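Uly1 (Catenovulum maritimum, PDB 7DRQ) is an ulvan lyase of polysaccharide lyase family 24 that breaks down the algal polysaccharide ulvan, probably by beta-elimination, and binds calcium ions. Local coordinates at residues H108-V113 with T202-F207; L125-A130 with Y147-Y152. All coordinates share one frame; numbering follows the deposited sequence.

Interaction 1. Residues H108-V113 with T202-F207; sequences HNTIAV and TYPTFF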
ATOM      1  N   HIS A 108       7.371  -4.046   5.738  1.00 11.23           N
ATOM      2  CA  HIS A 108       6.612  -2.810   5.894  1.00 13.60           C
ATOM      3  C   HIS A 108       7.252  -1.681   5.105  1.00 12.82           C
ATOM      4  O   HIS A 108       6.564  -0.739   4.695  1.00 12.57           O
ATOM      5  CB  HIS A 108       6.532  -2.374   7.360  1.00 11.72           C
ATOM      6  CG  HIS A 108       5.690  -3.267   8.217  1.00 13.58           C
ATOM      7  ND1 HIS A 108       6.190  -4.401   8.823  1.00 13.47           N
ATOM      8  CD2 HIS A 108       4.390  -3.181   8.586  1.00 14.56           C
ATOM      9  CE1 HIS A 108       5.226  -4.984   9.517  1.00 15.55           C
ATOM     10  NE2 HIS A 108       4.127  -4.258   9.396  1.00 15.07           N
ATOM     11  N   ASN A 109       8.567  -1.740   4.932  1.00  9.71           N
ATOM     12  CA  ASN A 109       9.378  -0.579   4.575  1.00 11.59           C
ATOM     13  C   ASN A 109       9.481  -0.402   3.069  1.00 11.24           C
ATOM     14  O   ASN A 109      10.569  -0.310   2.507  1.00 13.69           O
ATOM     15  CB  ASN A 109      10.760  -0.715   5.201  1.00 13.95           C
ATOM     16  CG  ASN A 109      10.737  -0.514   6.697  1.00 17.10           C
ATOM     17  OD1 ASN A 109       9.717  -0.742   7.348  1.00 15.40           O
ATOM     18  ND2 ASN A 109      11.877  -0.109   7.257  1.00 16.03           N
ATOM     19  N   THR A 110       8.332  -0.340   2.415  1.00 10.68           N
ATOM     20  CA  THR A 110       8.269  -0.259   0.963  1.00 12.77           C
ATOM     21  C   THR A 110       8.707   1.119   0.458  1.00 11.82           C
ATOM     22  O   THR A 110       8.887   2.074   1.216  1.00 12.14           O
ATOM     23  CB  THR A 110       6.850  -0.569   0.493  1.00 11.56           C
ATOM     24  OG1 THR A 110       5.938   0.341   1.143  1.00 15.39           O
ATOM     25  CG2 THR A 110       6.491  -1.987   0.837  1.00 15.10           C
ATOM     26  N   ILE A 111       8.871   1.204  -0.861  1.00 12.76           N
ATOM     27  CA  ILE A 111       9.161   2.453  -1.559  1.00 12.95           C
ATOM     28  C   ILE A 111       7.929   2.827  -2.365  1.00 12.44           C
ATOM     29  O   ILE A 111       7.631   2.191  -3.385  1.00 11.81           O
ATOM     30  CB  ILE A 111      10.376   2.327  -2.483  1.00 12.88           C
ATOM     31  CG1 ILE A 111      11.571   1.682  -1.767  1.00 10.83           C
ATOM     32  CG2 ILE A 111      10.720   3.704  -3.076  1.00 11.01           C
ATOM     33  CD1 ILE A 111      12.503   0.932  -2.752  1.00 12.30           C
ATOM     34  N   ALA A 112       7.235   3.881  -1.943  1.00  9.99           N
ATOM     35  CA  ALA A 112       6.078   4.378  -2.672  1.00 10.06           C
ATOM     36  C   ALA A 112       6.513   5.470  -3.639  1.00 10.31           C
ATOM     37  O   ALA A 112       7.418   6.253  -3.341  1.00 10.23           O
ATOM     38  CB  ALA A 112       5.022   4.932  -1.716  1.00 10.95           C
ATOM     39  N   VAL A 113       5.874   5.506  -4.810  1.00 11.89           N
ATOM     40  CA  VAL A 113       6.197   6.490  -5.835  1.00 10.83           C
ATOM     41  C   VAL A 113       4.910   7.156  -6.307  1.00 11.59           C
ATOM     42  O   VAL A 113       3.851   6.525  -6.378  1.00 10.31           O
ATOM     43  CB  VAL A 113       6.964   5.860  -7.028  1.00  6.55           C
ATOM     44  CG1 VAL A 113       6.119   4.753  -7.704  1.00 11.35           C
ATOM     45  CG2 VAL A 113       7.394   6.928  -8.034  1.00  9.78           C
ATOM     46  N   THR A 202       3.714   4.896   8.925  1.00  9.81           N
ATOM     47  CA  THR A 202       3.910   3.657   8.174  1.00 12.60           C
ATOM     48  C   THR A 202       2.937   3.634   6.995  1.00 12.27           C
ATOM     49  O   THR A 202       1.897   4.302   7.011  1.00 11.65           O
ATOM     50  CB  THR A 202       3.686   2.418   9.066  1.00 14.03           C
ATOM     51  OG1 THR A 202       4.331   2.606  10.338  1.00 13.14           O
ATOM     52  CG2 THR A 202       4.231   1.127   8.400  1.00 13.81           C
ATOM     53  N   TYR A 203       3.306   2.877   5.948  1.00 11.14           N
ATOM     54  CA  TYR A 203       2.477   2.564   4.779  1.00 13.30           C
ATOM     55  C   TYR A 203       2.193   3.760   3.881  1.00 12.58           C
ATOM     56  O   TYR A 203       1.031   4.177   3.770  1.00 13.92           O
ATOM     57  CB  TYR A 203       1.131   1.973   5.191  1.00 14.49           C
ATOM     58  CG  TYR A 203       1.189   0.708   5.989  1.00 17.83           C
ATOM     59  CD1 TYR A 203       1.764  -0.448   5.478  1.00 20.90           C
ATOM     60  CD2 TYR A 203       0.649   0.669   7.262  1.00 18.69           C
ATOM     61  CE1 TYR A 203       1.796  -1.614   6.230  1.00 22.76           C
ATOM     62  CE2 TYR A 203       0.675  -0.477   8.014  1.00 26.37           C
ATOM     63  CZ  TYR A 203       1.244  -1.611   7.501  1.00 24.01           C
ATOM     64  OH  TYR A 203       1.251  -2.742   8.284  1.00 27.18           O
ATOM     65  N   PRO A 204       3.197   4.319   3.203  1.00 12.60           N
ATOM     66  CA  PRO A 204       2.931   5.426   2.263  1.00 10.21           C
ATOM     67  C   PRO A 204       2.163   4.921   1.046  1.00 13.38           C
ATOM     68  O   PRO A 204       2.579   3.963   0.390  1.00 11.34           O
ATOM     69  CB  PRO A 204       4.332   5.917   1.887  1.00 12.82           C
ATOM     70  CG  PRO A 204       5.197   4.668   2.021  1.00 11.12           C
ATOM     71  CD  PRO A 204       4.613   3.898   3.189  1.00  8.72           C
ATOM     72  N   THR A 205       1.021   5.555   0.766  1.00 10.17           N
ATOM     73  CA  THR A 205       0.191   5.217  -0.386  1.00 13.16           C
ATOM     74  C   THR A 205      -0.349   6.504  -0.987  1.00 10.78           C
ATOM     75  O   THR A 205      -1.135   7.199  -0.337  1.00 11.48           O
ATOM     76  CB  THR A 205      -0.961   4.286   0.005  1.00 12.46           C
ATOM     77  OG1 THR A 205      -0.428   3.087   0.576  1.00 13.74           O
ATOM     78  CG2 THR A 205      -1.786   3.909  -1.237  1.00 11.78           C
ATOM     79  N   PHE A 206       0.067   6.810  -2.212  1.00 11.94           N
ATOM     80  CA  PHE A 206      -0.412   7.974  -2.938  1.00 11.38           C
ATOM     81  C   PHE A 206      -1.670   7.639  -3.732  1.00 12.60           C
ATOM     82  O   PHE A 206      -1.902   6.494  -4.128  1.00 15.02           O
ATOM     83  CB  PHE A 206       0.646   8.487  -3.922  1.00  8.51           C
ATOM     84  CG  PHE A 206       1.947   8.924  -3.291  1.00 10.03           C
ATOM     85  CD1 PHE A 206       2.103  10.224  -2.812  1.00  8.78           C
ATOM     86  CD2 PHE A 206       3.045   8.069  -3.282  1.00 11.69           C
ATOM     87  CE1 PHE A 206       3.317  10.641  -2.284  1.00 10.51           C
ATOM     88  CE2 PHE A 206       4.257   8.477  -2.762  1.00 12.65           C
ATOM     89  CZ  PHE A 206       4.396   9.771  -2.256  1.00 11.73           C
ATOM     90  N   PHE A 207      -2.466   8.668  -4.008  1.00 11.10           N
ATOM     91  CA  PHE A 207      -3.558   8.544  -4.964  1.00 15.65           C
ATOM     92  C   PHE A 207      -3.750   9.888  -5.652  1.00 14.00           C
ATOM     93  O   PHE A 207      -3.336  10.931  -5.141  1.00 13.83           O
ATOM     94  CB  PHE A 207      -4.866   8.072  -4.305  1.00 14.04           C
ATOM     95  CG  PHE A 207      -5.278   8.851  -3.081  1.00 17.47           C
ATOM     96  CD1 PHE A 207      -4.771   8.526  -1.827  1.00 16.40           C
ATOM     97  CD2 PHE A 207      -6.201   9.894  -3.178  1.00 13.81           C
ATOM     98  CE1 PHE A 207      -5.162   9.225  -0.697  1.00 16.93           C
ATOM     99  CE2 PHE A 207      -6.606  10.597  -2.046  1.00 16.45           C
ATOM    100  CZ  PHE A 207      -6.081  10.275  -0.811  1.00 18.13           C
TER
HETATM  101  O   HOH W   1       5.922   1.736   5.435  1.00 12.76           O
HETATM  102  O   HOH W   2       4.209   1.752  -0.245  1.00 15.74           O
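Ala-112 CB packs against Pro-204, 3.4 Å from its O and 3.8 Å from CG, where edge strands of two successive beta-propeller blades run side by side. Strands 111-113 and 202-207 point the same way to within 14°, but no clear direct hydrogen bond joins them. The Ala-112 methyl also meets Phe-206, 3.8 Å from CE2. With CG beside its own backbone N (chi1 -61°), the Phe-206 ring turns an edge to Ala-112 C and brings CD2 within 3.6 Å of Val-113 O. Leu-125 of strand 122-126 and Leu-216 of strand 214-220 close round this apolar patch.

Two waters bridge the seam: one donates to His-108 O and accepts from Tyr-203 N, and another links Thr-110 OG1 and Pro-204 O, donating to the carbonyl. At the end of the seam Tyr-203 OH approaches the edge of the imidazole, 3.2 Å from His-108 CD2, with the two ring planes 47° apart. That imidazole is positioned from outside by Glu-106, bonded to ND1, and by stacking on His-129. One face of the Tyr-203 ring is met by its own neighbour Thr-202, whose CG2 lies 3.7 Å from the plane, over the ring centre.

Interaction 2. Residues L125-A130 with Y147-Y152; sequences LYDMHA and YFRYSY
Arg-149 passes by the carbonyls of Tyr-126 and Asp-127, its chain extended from CG to NE, so that CB lies 3.2 Å from Tyr-126 O and the guanidinium arrives beside Asp-127. There NH1 donates to Asp-127 O at 2.9 Å, in the carbonyl plane but bent to 139° at the hydrogen, and forms a salt bridge with OD2 of the same residue at 3.2 Å. The two side chains cross at a slant, carboxylate and guanidinium planes 29° apart, and of the guanidinium nitrogens NH1 is the one that meets Asp-127. Asp-127 OD2 also accepts from His-93 and Thr-96 N, while Asp-146 holds Arg-149 NH2.

Tyr-126 reaches across to segment 147-152; its CG, between the backbone N and the carbonyl carbon (chi1 44°), places one ring face against Arg-149 O and OH 2.6 Å from Ser-151 OG, which is also hydrogen-bonded to Tyr-184 O. The Tyr-126 side chain lies about 3 Å, at nearest atoms, from that of the calcium ligand Lys-185.

Within this propeller blade strands 122-126 and 150-152 pair briefly: Leu-125 and Tyr-150 form an antiparallel non-hydrogen-bonded pair, followed by a bond from Tyr-126 N to Arg-149 O. Leu-125 CD2 touches both Tyr-150 CB (3.6 Å) and Phe-148 CZ (3.7 Å). Selenomethionine Met-128, bent at its last torsion, brings SE obliquely to the same phenyl ring, 3.6 Å from CD1, as a Met-aromatic contact.

An apolar face thus adjoins a buried charged pair: NH1 ties backbone and carboxylate of Asp-127 together, which should fix the chain where regular strand pairing ends.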
ATOM      1  N   LEU A 125       8.606   7.918  -1.094  1.00  9.07           N
ATOM      2  CA  LEU A 125       8.578   7.731   0.352  1.00 11.35           C
ATOM      3  C   LEU A 125       9.032   6.317   0.651  1.00 10.25           C
ATOM      4  O   LEU A 125       8.508   5.368   0.062  1.00 10.81           O
ATOM      5  CB  LEU A 125       7.171   7.964   0.894  1.00  9.26           C
ATOM      6  CG  LEU A 125       6.748   9.430   0.896  1.00 11.48           C
ATOM      7  CD1 LEU A 125       5.254   9.536   1.086  1.00 11.93           C
ATOM      8  CD2 LEU A 125       7.482  10.231   1.979  1.00  9.27           C
ATOM      9  N   TYR A 126       9.999   6.152   1.554  1.00 10.32           N
ATOM     10  CA  TYR A 126      10.532   4.799   1.655  1.00 10.93           C
ATOM     11  C   TYR A 126      11.098   4.476   3.029  1.00 11.62           C
ATOM     12  O   TYR A 126      11.523   5.352   3.784  1.00 11.71           O
ATOM     13  CB  TYR A 126      11.606   4.555   0.600  1.00 11.53           C
ATOM     14  CG  TYR A 126      12.639   5.651   0.390  1.00 11.22           C
ATOM     15  CD1 TYR A 126      13.816   5.688   1.145  1.00 10.38           C
ATOM     16  CD2 TYR A 126      12.483   6.592  -0.630  1.00 12.01           C
ATOM     17  CE1 TYR A 126      14.791   6.658   0.908  1.00 12.26           C
ATOM     18  CE2 TYR A 126      13.452   7.565  -0.878  1.00 12.05           C
ATOM     19  CZ  TYR A 126      14.603   7.596  -0.109  1.00 13.70           C
ATOM     20  OH  TYR A 126      15.563   8.564  -0.361  1.00 12.13           O
ATOM     21  N   ASP A 127      11.116   3.169   3.309  1.00 11.42           N
ATOM     22  CA  ASP A 127      11.899   2.572   4.387  1.00 13.23           C
ATOM     23  C   ASP A 127      11.448   3.072   5.754  1.00 11.64           C
ATOM     24  O   ASP A 127      12.262   3.475   6.587  1.00 14.55           O
ATOM     25  CB  ASP A 127      13.398   2.800   4.189  1.00 14.38           C
ATOM     26  CG  ASP A 127      14.229   1.686   4.803  1.00 10.86           C
ATOM     27  OD1 ASP A 127      13.666   0.598   5.058  1.00 12.34           O
ATOM     28  OD2 ASP A 127      15.438   1.885   5.031  1.00 14.23           O
HETATM   29  N   MSE A 128      10.134   3.049   5.971  1.00 11.58           N
HETATM   30  CA  MSE A 128       9.511   3.549   7.200  1.00 12.54           C
HETATM   31  C   MSE A 128       8.606   2.526   7.865  1.00 14.70           C
HETATM   32  O   MSE A 128       7.755   1.919   7.216  1.00 15.38           O
HETATM   33  CB  MSE A 128       8.697   4.798   6.883  1.00 12.38           C
HETATM   34  CG  MSE A 128       9.514   5.937   6.341  1.00 10.97           C
HETATM   35 SE   MSE A 128       8.418   7.511   6.266  0.78 13.98          SE
HETATM   36  CE  MSE A 128       7.986   7.471   4.351  1.00 13.01           C
ATOM     37  N   HIS A 129       8.789   2.329   9.170  1.00 12.86           N
ATOM     38  CA  HIS A 129       7.821   1.562   9.954  1.00 11.61           C
ATOM     39  C   HIS A 129       7.671   2.242  11.318  1.00 11.75           C
ATOM     40  O   HIS A 129       8.189   1.764  12.333  1.00 15.33           O
ATOM     41  CB  HIS A 129       8.219   0.092  10.093  1.00 13.26           C
ATOM     42  CG  HIS A 129       7.151  -0.757  10.712  1.00 16.60           C
ATOM     43  ND1 HIS A 129       7.292  -2.117  10.894  1.00 16.81           N
ATOM     44  CD2 HIS A 129       5.919  -0.441  11.176  1.00 13.41           C
ATOM     45  CE1 HIS A 129       6.200  -2.597  11.464  1.00 17.23           C
ATOM     46  NE2 HIS A 129       5.351  -1.603  11.644  1.00 15.72           N
ATOM     47  N   ALA A 130       6.941   3.360  11.324  1.00 13.47           N
ATOM     48  CA  ALA A 130       6.599   4.079  12.554  1.00 12.84           C
ATOM     49  C   ALA A 130       7.841   4.505  13.338  1.00 15.19           C
ATOM     50  O   ALA A 130       7.874   4.444  14.571  1.00 15.82           O
ATOM     51  CB  ALA A 130       5.666   3.239  13.428  1.00 12.72           C
ATOM     52  N   TYR A 147      13.933   9.782  10.648  1.00 13.99           N
ATOM     53  CA  TYR A 147      12.840   8.866  10.973  1.00 13.11           C
ATOM     54  C   TYR A 147      11.710   8.926   9.957  1.00 13.91           C
ATOM     55  O   TYR A 147      10.868   8.017   9.927  1.00 12.04           O
ATOM     56  CB  TYR A 147      12.273   9.181  12.363  1.00 13.67           C
ATOM     57  CG  TYR A 147      11.908  10.638  12.507  1.00 14.58           C
ATOM     58  CD1 TYR A 147      10.670  11.109  12.087  1.00  9.94           C
ATOM     59  CD2 TYR A 147      12.811  11.547  13.042  1.00 15.09           C
ATOM     60  CE1 TYR A 147      10.336  12.445  12.211  1.00 13.35           C
ATOM     61  CE2 TYR A 147      12.491  12.880  13.164  1.00 14.71           C
ATOM     62  CZ  TYR A 147      11.255  13.322  12.744  1.00 11.65           C
ATOM     63  OH  TYR A 147      10.922  14.646  12.862  1.00 16.46           O
ATOM     64  N   PHE A 148      11.678   9.979   9.138  1.00 11.95           N
ATOM     65  CA  PHE A 148      10.729  10.151   8.048  1.00 12.19           C
ATOM     66  C   PHE A 148      11.562  10.400   6.798  1.00 11.51           C
ATOM     67  O   PHE A 148      12.501  11.202   6.834  1.00 12.24           O
ATOM     68  CB  PHE A 148       9.767  11.332   8.317  1.00  9.88           C
ATOM     69  CG  PHE A 148       8.760  11.557   7.226  1.00 11.75           C
ATOM     70  CD1 PHE A 148       7.567  10.850   7.215  1.00 11.52           C
ATOM     71  CD2 PHE A 148       9.014  12.458   6.201  1.00 12.28           C
ATOM     72  CE1 PHE A 148       6.649  11.026   6.198  1.00 10.14           C
ATOM     73  CE2 PHE A 148       8.094  12.653   5.176  1.00 13.38           C
ATOM     74  CZ  PHE A 148       6.902  11.938   5.177  1.00 12.89           C
ATOM     75  N   ARG A 149      11.251   9.695   5.708  1.00 12.14           N
ATOM     76  CA  ARG A 149      12.180   9.586   4.580  1.00 10.65           C
ATOM     77  C   ARG A 149      11.469   9.905   3.267  1.00 12.39           C
ATOM     78  O   ARG A 149      10.773   9.056   2.702  1.00 12.41           O
ATOM     79  CB  ARG A 149      12.819   8.194   4.552  1.00  9.41           C
ATOM     80  CG  ARG A 149      13.663   7.920   5.798  1.00 10.45           C
ATOM     81  CD  ARG A 149      14.063   6.455   5.974  1.00 11.80           C
ATOM     82  NE  ARG A 149      15.122   6.374   6.980  1.00 13.54           N
ATOM     83  CZ  ARG A 149      15.521   5.268   7.596  1.00 14.19           C
ATOM     84  NH1 ARG A 149      14.944   4.102   7.333  1.00 13.30           N
ATOM     85  NH2 ARG A 149      16.513   5.339   8.479  1.00 13.92           N
ATOM     86  N   TYR A 150      11.675  11.124   2.768  1.00 12.10           N
ATOM     87  CA  TYR A 150      10.987  11.636   1.589  1.00 10.58           C
ATOM     88  C   TYR A 150      12.011  12.134   0.582  1.00 11.51           C
ATOM     89  O   TYR A 150      12.923  12.891   0.940  1.00 10.29           O
ATOM     90  CB  TYR A 150      10.032  12.768   2.005  1.00 10.84           C
ATOM     91  CG  TYR A 150       9.383  13.544   0.882  1.00 10.92           C
ATOM     92  CD1 TYR A 150       8.770  12.896  -0.187  1.00 10.32           C
ATOM     93  CD2 TYR A 150       9.347  14.935   0.918  1.00 14.26           C
ATOM     94  CE1 TYR A 150       8.165  13.622  -1.220  1.00 11.43           C
ATOM     95  CE2 TYR A 150       8.734  15.672  -0.093  1.00 12.29           C
ATOM     96  CZ  TYR A 150       8.149  15.010  -1.160  1.00 11.73           C
ATOM     97  OH  TYR A 150       7.544  15.742  -2.156  1.00  9.87           O
ATOM     98  N   SER A 151      11.853  11.733  -0.676  1.00 12.19           N
ATOM     99  CA  SER A 151      12.686  12.237  -1.758  1.00 11.40           C
ATOM    100  C   SER A 151      11.781  12.782  -2.853  1.00 13.52           C
ATOM    101  O   SER A 151      10.683  12.266  -3.085  1.00 12.02           O
ATOM    102  CB  SER A 151      13.611  11.134  -2.316  1.00 11.67           C
ATOM    103  OG  SER A 151      14.646  10.824  -1.396  1.00 12.83           O
ATOM    104  N   TYR A 152      12.233  13.844  -3.521  1.00 12.32           N
ATOM    105  CA  TYR A 152      11.389  14.458  -4.533  1.00 10.12           C
ATOM    106  C   TYR A 152      12.249  15.183  -5.554  1.00 11.46           C
ATOM    107  O   TYR A 152      13.426  15.471  -5.327  1.00 12.87           O
ATOM    108  CB  TYR A 152      10.355  15.419  -3.924  1.00 11.59           C
ATOM    109  CG  TYR A 152      10.946  16.666  -3.308  1.00 12.55           C
ATOM    110  CD1 TYR A 152      11.508  16.640  -2.026  1.00 12.35           C
ATOM    111  CD2 TYR A 152      10.947  17.870  -3.995  1.00  9.09           C
ATOM    112  CE1 TYR A 152      12.047  17.797  -1.450  1.00 13.59           C
ATOM    113  CE2 TYR A 152      11.488  19.031  -3.425  1.00 11.78           C
ATOM    114  CZ  TYR A 152      12.043  18.980  -2.161  1.00 13.56           C
ATOM    115  OH  TYR A 152      12.577  20.132  -1.601  1.00 14.45           O
TER

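In the fold
The two contacts lie about 8 Å apart, centre to centre, and meet in one propeller blade, the antiparallel sheet 111-115, 122-126, 150-152. Interaction 2 joins its last two strands and the loops that extend them; interaction 1 sets its first strand against strand 201-208 of the next blade, near the centre of the chain. Along the sequence interaction 2 is nested within the loop that interaction 1 closes. Direct links run between them: Ala-112 N probably bonds to Leu-125 O, and Asn-109 ND2 to Asp-127 OD1. Pairing within the blade and packing between blades therefore share strands 111-115 and 122-126, while Tyr-126 and Ser-151 of interaction 2 lie near the calcium site of Asp-173, Asp-183 and Lys-185.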